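PDB 5H7F: RNA 2',3'-cyclic phosphodiesterase from Deinococcus radiodurans, which is a member of the LigT-like phosphoesterases of the 2H clan. Local coordinates for residues 154-159 against 172-177. Residues are numbered along the deposited sequence; the frame is centred on the assembly and turned at random.
With SO4 (sulfate ion), chain D.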
loop_
_atom_site.group_PDB
_atom_site.type_symbol
_atom_site.label_atom_id
_atom_site.label_comp_id
_atom_site.label_asym_id
_atom_site.label_seq_id
_atom_site.Cartn_x
_atom_site.Cartn_y
_atom_site.Cartn_z
ATOM N N LEU A 154 -2.662 -7.579 7.996
ATOM C CA LEU A 154 -2.235 -7.368 6.618
ATOM C C LEU A 154 -3.362 -7.806 5.699
ATOM O O LEU A 154 -4.011 -8.821 5.950
ATOM C CB LEU A 154 -0.957 -8.178 6.348
ATOM C CG LEU A 154 -0.428 -8.162 4.899
ATOM C CD1 LEU A 154 0.060 -6.774 4.524
ATOM C CD2 LEU A 154 0.697 -9.192 4.718
ATOM N N THR A 155 -3.594 -7.059 4.635
ATOM C CA THR A 155 -4.734 -7.363 3.777
ATOM C C THR A 155 -4.250 -7.773 2.394
ATOM O O THR A 155 -3.349 -7.152 1.838
ATOM C CB THR A 155 -5.666 -6.164 3.688
ATOM O OG1 THR A 155 -6.171 -5.889 5.005
ATOM C CG2 THR A 155 -6.828 -6.463 2.750
ATOM N N LEU A 156 -4.861 -8.827 1.832
ATOM C CA LEU A 156 -4.634 -9.153 0.423
ATOM C C LEU A 156 -5.806 -8.598 -0.388
ATOM O O LEU A 156 -6.957 -8.976 -0.158
ATOM C CB LEU A 156 -4.486 -10.667 0.214
ATOM C CG LEU A 156 -4.362 -11.185 -1.230
ATOM C CD1 LEU A 156 -2.986 -10.680 -1.787
ATOM C CD2 LEU A 156 -4.446 -12.725 -1.268
ATOM N N TYR A 157 -5.526 -7.667 -1.309
ATOM C CA TYR A 157 -6.552 -6.995 -2.101
ATOM C C TYR A 157 -6.516 -7.518 -3.523
ATOM O O TYR A 157 -5.460 -7.892 -4.035
ATOM C CB TYR A 157 -6.301 -5.477 -2.174
ATOM C CG TYR A 157 -6.549 -4.704 -0.924
ATOM C CD1 TYR A 157 -7.840 -4.302 -0.583
ATOM C CD2 TYR A 157 -5.496 -4.381 -0.079
ATOM C CE1 TYR A 157 -8.034 -3.579 0.601
ATOM C CE2 TYR A 157 -5.690 -3.667 1.102
ATOM C CZ TYR A 157 -6.956 -3.259 1.412
ATOM O OH TYR A 157 -7.125 -2.544 2.580
ATOM N N ARG A 158 -7.664 -7.488 -4.176
ATOM C CA ARG A 158 -7.717 -7.611 -5.620
ATOM C C ARG A 158 -8.121 -6.265 -6.205
ATOM O O ARG A 158 -9.028 -5.604 -5.692
ATOM C CB ARG A 158 -8.713 -8.674 -6.021
ATOM C CG ARG A 158 -8.795 -8.867 -7.538
ATOM C CD ARG A 158 -9.821 -9.881 -7.915
ATOM N NE ARG A 158 -10.082 -9.863 -9.348
ATOM C CZ ARG A 158 -11.056 -10.579 -9.896
ATOM N NH1 ARG A 158 -11.810 -11.342 -9.122
ATOM N NH2 ARG A 158 -11.281 -10.566 -11.204
ATOM N N SER A 159 -7.479 -5.878 -7.296
ATOM C CA SER A 159 -7.827 -4.661 -8.007
ATOM C C SER A 159 -8.633 -4.987 -9.260
ATOM O O SER A 159 -8.258 -5.863 -10.046
ATOM C CB SER A 159 -6.570 -3.868 -8.363
ATOM O OG SER A 159 -6.905 -2.783 -9.214
ATOM N N SER A 172 -8.555 -11.403 1.481
ATOM C CA SER A 172 -8.353 -12.053 2.766
ATOM C C SER A 172 -7.609 -11.090 3.664
ATOM O O SER A 172 -6.928 -10.197 3.176
ATOM C CB SER A 172 -7.547 -13.348 2.615
ATOM O OG SER A 172 -7.639 -14.089 3.817
ATOM N N THR A 173 -7.788 -11.233 4.970
ATOM C CA THR A 173 -7.005 -10.450 5.907
ATOM C C THR A 173 -6.244 -11.413 6.810
ATOM O O THR A 173 -6.683 -12.541 7.040
ATOM C CB THR A 173 -7.850 -9.497 6.741
ATOM O OG1 THR A 173 -8.776 -10.254 7.537
ATOM C CG2 THR A 173 -8.633 -8.532 5.869
ATOM N N PHE A 174 -5.070 -10.986 7.268
ATOM C CA PHE A 174 -4.181 -11.858 8.043
ATOM C C PHE A 174 -3.832 -11.097 9.312
ATOM O O PHE A 174 -3.116 -10.091 9.260
ATOM C CB PHE A 174 -2.920 -12.223 7.251
ATOM C CG PHE A 174 -3.194 -12.558 5.820
ATOM C CD1 PHE A 174 -3.828 -13.764 5.476
ATOM C CD2 PHE A 174 -2.844 -11.654 4.816
ATOM C CE1 PHE A 174 -4.122 -14.054 4.142
ATOM C CE2 PHE A 174 -3.125 -11.936 3.476
ATOM C CZ PHE A 174 -3.766 -13.141 3.142
ATOM N N ARG A 175 -4.347 -11.563 10.445
ATOM C CA ARG A 175 -4.168 -10.840 11.695
ATOM C C ARG A 175 -2.750 -10.987 12.246
ATOM O O ARG A 175 -2.169 -12.075 12.217
ATOM C CB ARG A 175 -5.184 -11.355 12.717
ATOM C CG ARG A 175 -5.305 -10.555 13.964
ATOM C CD ARG A 175 -6.413 -11.118 14.844
ATOM N NE ARG A 175 -6.791 -10.171 15.888
ATOM C CZ ARG A 175 -7.573 -9.116 15.684
ATOM N NH1 ARG A 175 -7.865 -8.301 16.688
ATOM N NH2 ARG A 175 -8.059 -8.874 14.475
ATOM N N PHE A 176 -2.198 -9.885 12.756
ATOM C CA PHE A 176 -0.931 -9.945 13.497
ATOM C C PHE A 176 -1.207 -10.552 14.868
ATOM O O PHE A 176 -1.880 -9.943 15.710
ATOM C CB PHE A 176 -0.308 -8.549 13.629
ATOM C CG PHE A 176 0.091 -7.916 12.335
ATOM C CD1 PHE A 176 1.091 -8.501 11.532
ATOM C CD2 PHE A 176 -0.439 -6.685 11.957
ATOM C CE1 PHE A 176 1.497 -7.870 10.353
ATOM C CE2 PHE A 176 -0.087 -6.061 10.743
ATOM C CZ PHE A 176 0.903 -6.639 9.944
ATOM N N ARG A 177 -0.742 -11.772 15.086
ATOM C CA ARG A 177 -1.145 -12.506 16.271
ATOM C C ARG A 177 -0.030 -12.619 17.282
ATOM O O ARG A 177 -0.152 -13.383 18.238
ATOM C CB ARG A 177 -1.662 -13.888 15.855
ATOM C CG ARG A 177 -2.958 -13.785 15.026
ATOM C CD ARG A 177 -3.509 -15.138 14.552
ATOM N NE ARG A 177 -4.713 -15.005 13.714
ATOM C CZ ARG A 177 -5.953 -14.769 14.165
ATOM N NH1 ARG A 177 -6.190 -14.619 15.463
ATOM N NH2 ARG A 177 -6.967 -14.668 13.311
HETATM S S SO4 D . -5.083 -15.335 9.946
HETATM O O1 SO4 D . -5.813 -16.179 9.000
HETATM O O2 SO4 D . -3.866 -14.872 9.293
HETATM O O3 SO4 D . -4.733 -16.124 11.127
HETATM O O4 SO4 D . -5.902 -14.199 10.384
#
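Leu154 and Phe174 face each other as a hydrogen-bonded pair in the antiparallel beta hairpin formed by strands 148-162 and 165-175, the second an outer strand of the 2H phosphoesterase sheet. Leu154 N gives its hydrogen to Phe174 O at 2.8 Å, and Phe174 N returns one to Leu154 O at 2.7 Å. Two residues on, Leu156 N reaches Ser172 O at 2.8 Å with a nearly straight N-H...O angle of 166°, whereas the return bond from Ser172 N to Leu156 O is weak.

On one face of the hairpin the Phe174 ring leans back across the neighbouring strand. Its CG sits beside its own backbone N (chi1 -42°), which brings CE2 to 3.8 Å from Leu156 CB, while CD2 lies near the Leu154 carbonyl. Phe176, already past the strand end, swings its ring back until CZ is 4.3 Å from Leu154 CB. Helix 56-67 lies against this face, with Thr67 touching Leu154, Phe174 and Phe176.

The opposite face carries Thr155 and Thr173, a non-hydrogen-bonded pair lying side by side; Thr155 OG1 meets Thr173 CG2 at 3.7 Å. Thr155 CG2 also rests over the rim of the Tyr157 ring, which stacks with Phe9 of strand 6-13.

Beyond the pairing, a sulfate ion, probably from the crystallisation liquor, sits where the strand runs out, with Thr64 OG1 as a further hydrogen-bonding partner. Arg175 N points straight at its O4, and Arg177 grips it edge-on through two nitrogens: NH2 bonds to sulfate O4, and NE to sulfate O3 at 2.8 Å.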